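Long-range contacts in protein-l-isoaspartate o-methyltransferase (Thermotoga maritima, PDB 1DL5), which transfers a methyl group from S-adenosylmethionine to the abnormal isoaspartyl residues of damaged proteins, a first step in their repair: residues 234-240 with 286-290; 299-303 with 312-316. All blocks are in the same frame, centred on the assembly; numbering follows the deposited sequence.

How the interactions relate
Both contacts lie in the C-terminal domain, and helix 281-292 ties them together. In interaction 1 this helix packs against the start of helix 237-248 through apolar and aromatic side chains, with no hydrogen bond across. Interaction 2 pairs the last two strands of the large mixed sheet, and there backbone hydrogen bonds set the register. Both are partly buried, but interaction 1 has two exposed residues among those that touch, Val-235 and Arg-236, and interaction 2 has none. Gln-289 OE1 of the first accepts a probable hydrogen bond from Ile-313 N of the second at 2.8 Å. Helix 281-292 thus touches both helix 237-248 and strand 312-314, which also touch each other.

Interaction 1. Residues 234-240 with 286-290; sequences LVRSHIF and LLTQW
Trp-290 reaches out of helix 281-292 and lays its indole against the turn that opens helix 237-248. Its CG is anti to the backbone N (chi1 -179°), which carries the indole across to residues 234-240. Past CG, at the six-membered ring, CE3 meets Phe-240 CD1 at 3.5 Å, with CD2 slightly farther from the same atom. CZ3 is met by Leu-234 CD1 and by Phe-240 CB. Val-235 O lies at the indole edge, in its plane, and is approached by both CZ3 and CH2, the latter at 3.1 Å; CH2 also touches Arg-236 CB and O. Trp-290 CZ2, the ring atom next to CE2, packs on Ile-239 CG2 at 3.6 Å. Polar NE1, near the same Ile-239 CG2, donates to Arg-296 O, a bond that helps fix the ring's rotation.

Phe-240 supplies the cover for one face. Its CB stands 4.1 Å from the centroid of the six-membered ring of Trp-290 and 24° off the normal, a CH-pi contact, while the two six-membered rings meet obliquely, planes at 35°. The phenyl then runs on toward the preceding turn of helix 281-292, where Phe-240 CE1 lies 3.7 Å from Leu-287 CA and CZ approaches Leu-286 CB. Leu-287 CD1 sits over one face of the phenyl, offset toward its rim, and touches Leu-234 CD1 at 3.8 Å.

Outside the pair, Tyr-295 meets the indole edge-to-face, and Phe-269 of strand 265-270 touches both Leu-234 and Phe-240. This is a helix-helix contact centred on an aromatic pair, in which two helices pack together beside the antiparallel sheet that contains strands 228-233 and 265-270.

Interaction 2. Residues 299-303 with 312-316; sequences EYLML and HISCS
Met-302 and Ser-314 face each other as an antiparallel hydrogen-bonded pair, joined by two backbone bonds. Met-302 N donates to Ser-314 O at 2.9 Å, tilted 21° from the carbonyl plane; Ser-314 N returns the bond to Met-302 O at 3.1 Å, in the carbonyl plane. Both are fairly straight. The next pair, Leu-303 with Ile-313, is a non-hydrogen-bonded one.

The two sides of the hairpin differ. On the side of Met-302 and Ser-314, the serine OG lies 3.2 Å from Met-302 CB and also close to CG and SD of that side chain. It projects between the serine's own backbone N and carbonyl carbon (chi1 71°), and its hydrogen-bond partner is His-304 NE2, farther along the same hairpin. On the other side Leu-301 crosses Ile-313: Leu-301 CD1 rests on Ile-313 CG2 at 3.6 Å, while Leu-301 CD2 reaches Cys-315 CB at 4.1 Å.

Farther out, Leu-243 and Trp-290 back the Leu-301 side chain, and Leu-286, Leu-247 and Trp-290 pack against Ile-313, so helices 237-248 and 281-292 close over the apolar side. Strand 194-202 flanks strand 302-306 in the sheet, with Leu-303 backbone-hydrogen-bonded to Gly-197. Cys-315 forms a disulfide with Cys-293, just past the end of helix 281-292.

The chemistry therefore divides the work: main-chain bonds fix how the strands align, aliphatic contacts hold the hairpin against the helices, and the covalent cross-link anchors the chain's C-terminal end.

Interaction 1. Residues 234-240 with 286-290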
ATOM      1  N   LEU A 234     -13.162  19.485   2.206  1.00 28.93           N
ATOM      2  CA  LEU A 234     -11.775  19.886   2.388  1.00 30.12           C
ATOM      3  C   LEU A 234     -11.675  21.394   2.558  1.00 31.36           C
ATOM      4  O   LEU A 234     -12.099  22.142   1.692  1.00 34.48           O
ATOM      5  CB  LEU A 234     -10.964  19.440   1.165  1.00 27.55           C
ATOM      6  CG  LEU A 234      -9.485  19.817   1.064  1.00 29.48           C
ATOM      7  CD1 LEU A 234      -8.718  19.244   2.254  1.00 28.20           C
ATOM      8  CD2 LEU A 234      -8.928  19.281  -0.253  1.00 26.68           C
ATOM      9  N   VAL A 235     -11.135  21.847   3.681  1.00 31.67           N
ATOM     10  CA  VAL A 235     -10.991  23.280   3.891  1.00 31.54           C
ATOM     11  C   VAL A 235      -9.608  23.671   3.375  1.00 29.60           C
ATOM     12  O   VAL A 235      -8.691  22.851   3.381  1.00 27.48           O
ATOM     13  CB  VAL A 235     -11.113  23.639   5.386  1.00 35.48           C
ATOM     14  CG1 VAL A 235      -9.964  23.037   6.151  1.00 35.60           C
ATOM     15  CG2 VAL A 235     -11.149  25.150   5.566  1.00 37.83           C
ATOM     16  N   ARG A 236      -9.468  24.909   2.908  1.00 28.86           N
ATOM     17  CA  ARG A 236      -8.188  25.393   2.388  1.00 29.38           C
ATOM     18  C   ARG A 236      -7.560  24.351   1.463  1.00 27.34           C
ATOM     19  O   ARG A 236      -6.390  24.001   1.615  1.00 23.04           O
ATOM     20  CB  ARG A 236      -7.242  25.696   3.555  1.00 31.09           C
ATOM     21  CG  ARG A 236      -7.797  26.722   4.534  1.00 36.65           C
ATOM     22  CD  ARG A 236      -6.868  26.961   5.714  1.00 39.84           C
ATOM     23  NE  ARG A 236      -7.402  27.989   6.607  1.00 45.36           N
ATOM     24  CZ  ARG A 236      -6.791  28.423   7.706  1.00 47.03           C
ATOM     25  NH1 ARG A 236      -5.616  27.921   8.059  1.00 48.18           N
ATOM     26  NH2 ARG A 236      -7.354  29.367   8.451  1.00 49.73           N
ATOM     27  N   SER A 237      -8.345  23.869   0.501  1.00 26.54           N
ATOM     28  CA  SER A 237      -7.884  22.850  -0.434  1.00 26.37           C
ATOM     29  C   SER A 237      -6.572  23.168  -1.146  1.00 24.98           C
ATOM     30  O   SER A 237      -5.744  22.282  -1.322  1.00 24.57           O
ATOM     31  CB  SER A 237      -8.969  22.540  -1.475  1.00 28.02           C
ATOM     32  OG  SER A 237      -9.261  23.667  -2.280  1.00 30.06           O
ATOM     33  N   HIS A 238      -6.374  24.419  -1.559  1.00 24.57           N
ATOM     34  CA  HIS A 238      -5.137  24.776  -2.256  1.00 22.56           C
ATOM     35  C   HIS A 238      -3.917  24.515  -1.378  1.00 20.46           C
ATOM     36  O   HIS A 238      -2.887  24.041  -1.862  1.00 19.34           O
ATOM     37  CB  HIS A 238      -5.151  26.251  -2.677  1.00 26.80           C
ATOM     38  CG  HIS A 238      -3.949  26.656  -3.474  1.00 30.68           C
ATOM     39  ND1 HIS A 238      -3.725  26.215  -4.761  1.00 33.09           N
ATOM     40  CD2 HIS A 238      -2.888  27.436  -3.153  1.00 32.04           C
ATOM     41  CE1 HIS A 238      -2.579  26.706  -5.199  1.00 34.21           C
ATOM     42  NE2 HIS A 238      -2.051  27.449  -4.243  1.00 33.45           N
ATOM     43  N   ILE A 239      -4.041  24.830  -0.092  1.00 18.56           N
ATOM     44  CA  ILE A 239      -2.967  24.629   0.874  1.00 19.59           C
ATOM     45  C   ILE A 239      -2.673  23.143   1.039  1.00 21.43           C
ATOM     46  O   ILE A 239      -1.519  22.739   1.169  1.00 20.34           O
ATOM     47  CB  ILE A 239      -3.343  25.220   2.259  1.00 21.23           C
ATOM     48  CG1 ILE A 239      -3.521  26.736   2.144  1.00 24.74           C
ATOM     49  CG2 ILE A 239      -2.275  24.882   3.303  1.00 21.32           C
ATOM     50  CD1 ILE A 239      -2.308  27.460   1.595  1.00 26.81           C
ATOM     51  N   PHE A 240      -3.721  22.326   1.035  1.00 18.12           N
ATOM     52  CA  PHE A 240      -3.529  20.893   1.184  1.00 19.10           C
ATOM     53  C   PHE A 240      -2.896  20.320  -0.076  1.00 16.40           C
ATOM     54  O   PHE A 240      -2.041  19.440  -0.002  1.00 16.51           O
ATOM     55  CB  PHE A 240      -4.861  20.193   1.457  1.00 18.15           C
ATOM     56  CG  PHE A 240      -4.712  18.744   1.829  1.00 19.01           C
ATOM     57  CD1 PHE A 240      -4.035  18.381   2.991  1.00 17.62           C
ATOM     58  CD2 PHE A 240      -5.235  17.741   1.013  1.00 17.88           C
ATOM     59  CE1 PHE A 240      -3.877  17.038   3.346  1.00 18.98           C
ATOM     60  CE2 PHE A 240      -5.084  16.388   1.356  1.00 15.57           C
ATOM     61  CZ  PHE A 240      -4.404  16.040   2.522  1.00 18.91           C
ATOM     62  N   LEU A 286      -2.716  12.163   6.038  1.00 15.62           N
ATOM     63  CA  LEU A 286      -2.103  13.480   5.889  1.00 18.49           C
ATOM     64  C   LEU A 286      -3.108  14.553   6.295  1.00 20.97           C
ATOM     65  O   LEU A 286      -2.749  15.540   6.937  1.00 19.68           O
ATOM     66  CB  LEU A 286      -1.663  13.728   4.445  1.00 18.19           C
ATOM     67  CG  LEU A 286      -0.361  13.092   3.957  1.00 24.67           C
ATOM     68  CD1 LEU A 286      -0.073  13.590   2.543  1.00 22.41           C
ATOM     69  CD2 LEU A 286       0.795  13.464   4.884  1.00 20.13           C
ATOM     70  N   LEU A 287      -4.366  14.353   5.915  1.00 18.33           N
ATOM     71  CA  LEU A 287      -5.429  15.301   6.241  1.00 20.56           C
ATOM     72  C   LEU A 287      -5.640  15.418   7.759  1.00 20.02           C
ATOM     73  O   LEU A 287      -5.819  16.517   8.288  1.00 21.41           O
ATOM     74  CB  LEU A 287      -6.734  14.870   5.555  1.00 20.86           C
ATOM     75  CG  LEU A 287      -7.950  15.784   5.722  1.00 26.92           C
ATOM     76  CD1 LEU A 287      -7.622  17.177   5.198  1.00 27.30           C
ATOM     77  CD2 LEU A 287      -9.139  15.196   4.965  1.00 28.52           C
ATOM     78  N   THR A 288      -5.629  14.284   8.451  1.00 20.89           N
ATOM     79  CA  THR A 288      -5.805  14.264   9.901  1.00 21.50           C
ATOM     80  C   THR A 288      -4.633  14.976  10.578  1.00 22.51           C
ATOM     81  O   THR A 288      -4.816  15.794  11.483  1.00 20.67           O
ATOM     82  CB  THR A 288      -5.885  12.812  10.425  1.00 25.56           C
ATOM     83  OG1 THR A 288      -7.022  12.158   9.847  1.00 24.91           O
ATOM     84  CG2 THR A 288      -6.010  12.789  11.944  1.00 26.88           C
ATOM     85  N   GLN A 289      -3.424  14.660  10.129  1.00 19.61           N
ATOM     86  CA  GLN A 289      -2.223  15.272  10.687  1.00 20.66           C
ATOM     87  C   GLN A 289      -2.254  16.777  10.457  1.00 21.08           C
ATOM     88  O   GLN A 289      -1.914  17.564  11.343  1.00 22.68           O
ATOM     89  CB  GLN A 289      -0.981  14.678  10.020  1.00 17.95           C
ATOM     90  CG  GLN A 289      -0.742  13.215  10.337  1.00 21.64           C
ATOM     91  CD  GLN A 289       0.054  12.513   9.256  1.00 21.99           C
ATOM     92  OE1 GLN A 289       0.770  13.150   8.474  1.00 16.15           O
ATOM     93  NE2 GLN A 289      -0.059  11.190   9.206  1.00 19.96           N
ATOM     94  N   TRP A 290      -2.657  17.168   9.255  1.00 20.31           N
ATOM     95  CA  TRP A 290      -2.731  18.575   8.888  1.00 19.38           C
ATOM     96  C   TRP A 290      -3.755  19.290   9.769  1.00 24.05           C
ATOM     97  O   TRP A 290      -3.513  20.402  10.246  1.00 21.31           O
ATOM     98  CB  TRP A 290      -3.105  18.688   7.414  1.00 20.58           C
ATOM     99  CG  TRP A 290      -3.190  20.083   6.900  1.00 18.19           C
ATOM    100  CD1 TRP A 290      -2.249  21.066   7.019  1.00 17.59           C
ATOM    101  CD2 TRP A 290      -4.252  20.634   6.123  1.00 20.21           C
ATOM    102  NE1 TRP A 290      -2.660  22.197   6.355  1.00 18.97           N
ATOM    103  CE2 TRP A 290      -3.888  21.958   5.796  1.00 20.34           C
ATOM    104  CE3 TRP A 290      -5.479  20.135   5.664  1.00 19.24           C
ATOM    105  CZ2 TRP A 290      -4.706  22.790   5.032  1.00 19.20           C
ATOM    106  CZ3 TRP A 290      -6.291  20.962   4.904  1.00 21.27           C
ATOM    107  CH2 TRP A 290      -5.901  22.276   4.595  1.00 22.38           C
TER

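Interaction 2. Residues 299-303 with 312-316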
ATOM      1  N   GLU A 299       4.967  26.079   4.946  1.00 18.20           N
ATOM      2  CA  GLU A 299       6.057  26.851   5.547  1.00 19.81           C
ATOM      3  C   GLU A 299       6.166  26.674   7.058  1.00 19.77           C
ATOM      4  O   GLU A 299       7.245  26.846   7.637  1.00 17.67           O
ATOM      5  CB  GLU A 299       5.899  28.348   5.244  1.00 19.54           C
ATOM      6  CG  GLU A 299       5.917  28.708   3.764  1.00 21.39           C
ATOM      7  CD  GLU A 299       4.530  28.865   3.176  1.00 21.20           C
ATOM      8  OE1 GLU A 299       3.616  28.109   3.573  1.00 22.32           O
ATOM      9  OE2 GLU A 299       4.354  29.742   2.302  1.00 24.39           O
ATOM     10  N   TYR A 300       5.057  26.314   7.696  1.00 18.53           N
ATOM     11  CA  TYR A 300       5.046  26.174   9.148  1.00 21.19           C
ATOM     12  C   TYR A 300       4.946  24.755   9.687  1.00 22.61           C
ATOM     13  O   TYR A 300       4.603  24.563  10.854  1.00 24.03           O
ATOM     14  CB  TYR A 300       3.899  27.008   9.725  1.00 23.64           C
ATOM     15  CG  TYR A 300       3.846  28.411   9.166  1.00 26.78           C
ATOM     16  CD1 TYR A 300       4.633  29.426   9.708  1.00 28.72           C
ATOM     17  CD2 TYR A 300       3.046  28.713   8.068  1.00 27.24           C
ATOM     18  CE1 TYR A 300       4.626  30.709   9.167  1.00 30.86           C
ATOM     19  CE2 TYR A 300       3.030  29.996   7.517  1.00 31.42           C
ATOM     20  CZ  TYR A 300       3.825  30.985   8.072  1.00 33.43           C
ATOM     21  OH  TYR A 300       3.832  32.246   7.523  1.00 38.58           O
ATOM     22  N   LEU A 301       5.256  23.766   8.856  1.00 17.88           N
ATOM     23  CA  LEU A 301       5.170  22.370   9.275  1.00 17.99           C
ATOM     24  C   LEU A 301       6.474  21.616   9.064  1.00 19.33           C
ATOM     25  O   LEU A 301       7.289  21.998   8.225  1.00 18.88           O
ATOM     26  CB  LEU A 301       4.080  21.657   8.470  1.00 20.11           C
ATOM     27  CG  LEU A 301       2.656  22.209   8.512  1.00 20.03           C
ATOM     28  CD1 LEU A 301       1.789  21.487   7.475  1.00 21.10           C
ATOM     29  CD2 LEU A 301       2.089  22.026   9.914  1.00 22.64           C
ATOM     30  N   MET A 302       6.682  20.552   9.833  1.00 17.47           N
ATOM     31  CA  MET A 302       7.870  19.739   9.631  1.00 17.84           C
ATOM     32  C   MET A 302       7.425  18.648   8.662  1.00 18.82           C
ATOM     33  O   MET A 302       6.427  17.956   8.897  1.00 15.74           O
ATOM     34  CB  MET A 302       8.363  19.112  10.930  1.00 19.91           C
ATOM     35  CG  MET A 302       9.618  18.287  10.710  1.00 28.07           C
ATOM     36  SD  MET A 302      10.450  17.827  12.221  1.00 37.74           S
ATOM     37  CE  MET A 302      11.337  19.346  12.570  1.00 34.28           C
ATOM     38  N   LEU A 303       8.160  18.509   7.568  1.00 15.81           N
ATOM     39  CA  LEU A 303       7.824  17.535   6.544  1.00 18.45           C
ATOM     40  C   LEU A 303       8.624  16.250   6.665  1.00 18.28           C
ATOM     41  O   LEU A 303       9.832  16.278   6.883  1.00 16.48           O
ATOM     42  CB  LEU A 303       8.051  18.154   5.161  1.00 18.24           C
ATOM     43  CG  LEU A 303       7.433  19.546   4.971  1.00 18.56           C
ATOM     44  CD1 LEU A 303       7.681  20.007   3.544  1.00 21.77           C
ATOM     45  CD2 LEU A 303       5.925  19.499   5.263  1.00 16.69           C
ATOM     46  N   HIS A 312       4.385  11.977   6.071  1.00 14.54           N
ATOM     47  CA  HIS A 312       3.581  12.513   7.156  1.00 16.65           C
ATOM     48  C   HIS A 312       4.005  13.914   7.570  1.00 19.14           C
ATOM     49  O   HIS A 312       5.078  14.399   7.187  1.00 16.97           O
ATOM     50  CB  HIS A 312       3.519  11.556   8.377  1.00 18.89           C
ATOM     51  CG  HIS A 312       4.839  11.223   9.006  1.00 22.75           C
ATOM     52  ND1 HIS A 312       5.629  10.179   8.577  1.00 22.17           N
ATOM     53  CD2 HIS A 312       5.459  11.739  10.095  1.00 25.23           C
ATOM     54  CE1 HIS A 312       6.676  10.061   9.375  1.00 25.48           C
ATOM     55  NE2 HIS A 312       6.597  10.996  10.305  1.00 23.46           N
ATOM     56  N   ILE A 313       3.126  14.568   8.322  1.00 16.16           N
ATOM     57  CA  ILE A 313       3.329  15.929   8.805  1.00 18.82           C
ATOM     58  C   ILE A 313       3.424  15.951  10.328  1.00 21.10           C
ATOM     59  O   ILE A 313       2.760  15.168  11.005  1.00 21.63           O
ATOM     60  CB  ILE A 313       2.128  16.824   8.404  1.00 21.73           C
ATOM     61  CG1 ILE A 313       1.989  16.867   6.882  1.00 19.14           C
ATOM     62  CG2 ILE A 313       2.296  18.223   8.975  1.00 23.43           C
ATOM     63  CD1 ILE A 313       0.680  17.479   6.412  1.00 21.68           C
ATOM     64  N   SER A 314       4.258  16.841  10.859  1.00 21.18           N
ATOM     65  CA  SER A 314       4.383  17.004  12.308  1.00 19.85           C
ATOM     66  C   SER A 314       4.525  18.495  12.602  1.00 20.54           C
ATOM     67  O   SER A 314       4.884  19.281  11.720  1.00 17.38           O
ATOM     68  CB  SER A 314       5.577  16.214  12.873  1.00 19.19           C
ATOM     69  OG  SER A 314       6.827  16.770  12.512  1.00 21.82           O
ATOM     70  N   CYS A 315       4.217  18.889  13.834  1.00 21.39           N
ATOM     71  CA  CYS A 315       4.298  20.287  14.235  1.00 24.73           C
ATOM     72  C   CYS A 315       4.460  20.409  15.750  1.00 28.79           C
ATOM     73  O   CYS A 315       3.776  21.203  16.392  1.00 33.45           O
ATOM     74  CB  CYS A 315       3.031  21.029  13.793  1.00 26.04           C
ATOM     75  SG  CYS A 315       1.479  20.304  14.429  1.00 27.69           S
ATOM     76  N   SER A 316       5.374  19.627  16.312  1.00 31.43           N
ATOM     77  CA  SER A 316       5.616  19.633  17.752  1.00 37.59           C
ATOM     78  C   SER A 316       6.145  20.956  18.303  1.00 40.79           C
ATOM     79  O   SER A 316       5.978  21.249  19.490  1.00 43.32           O
ATOM     80  CB  SER A 316       6.583  18.506  18.121  1.00 38.90           C
ATOM     81  OG  SER A 316       7.818  18.652  17.443  1.00 42.96           O
TER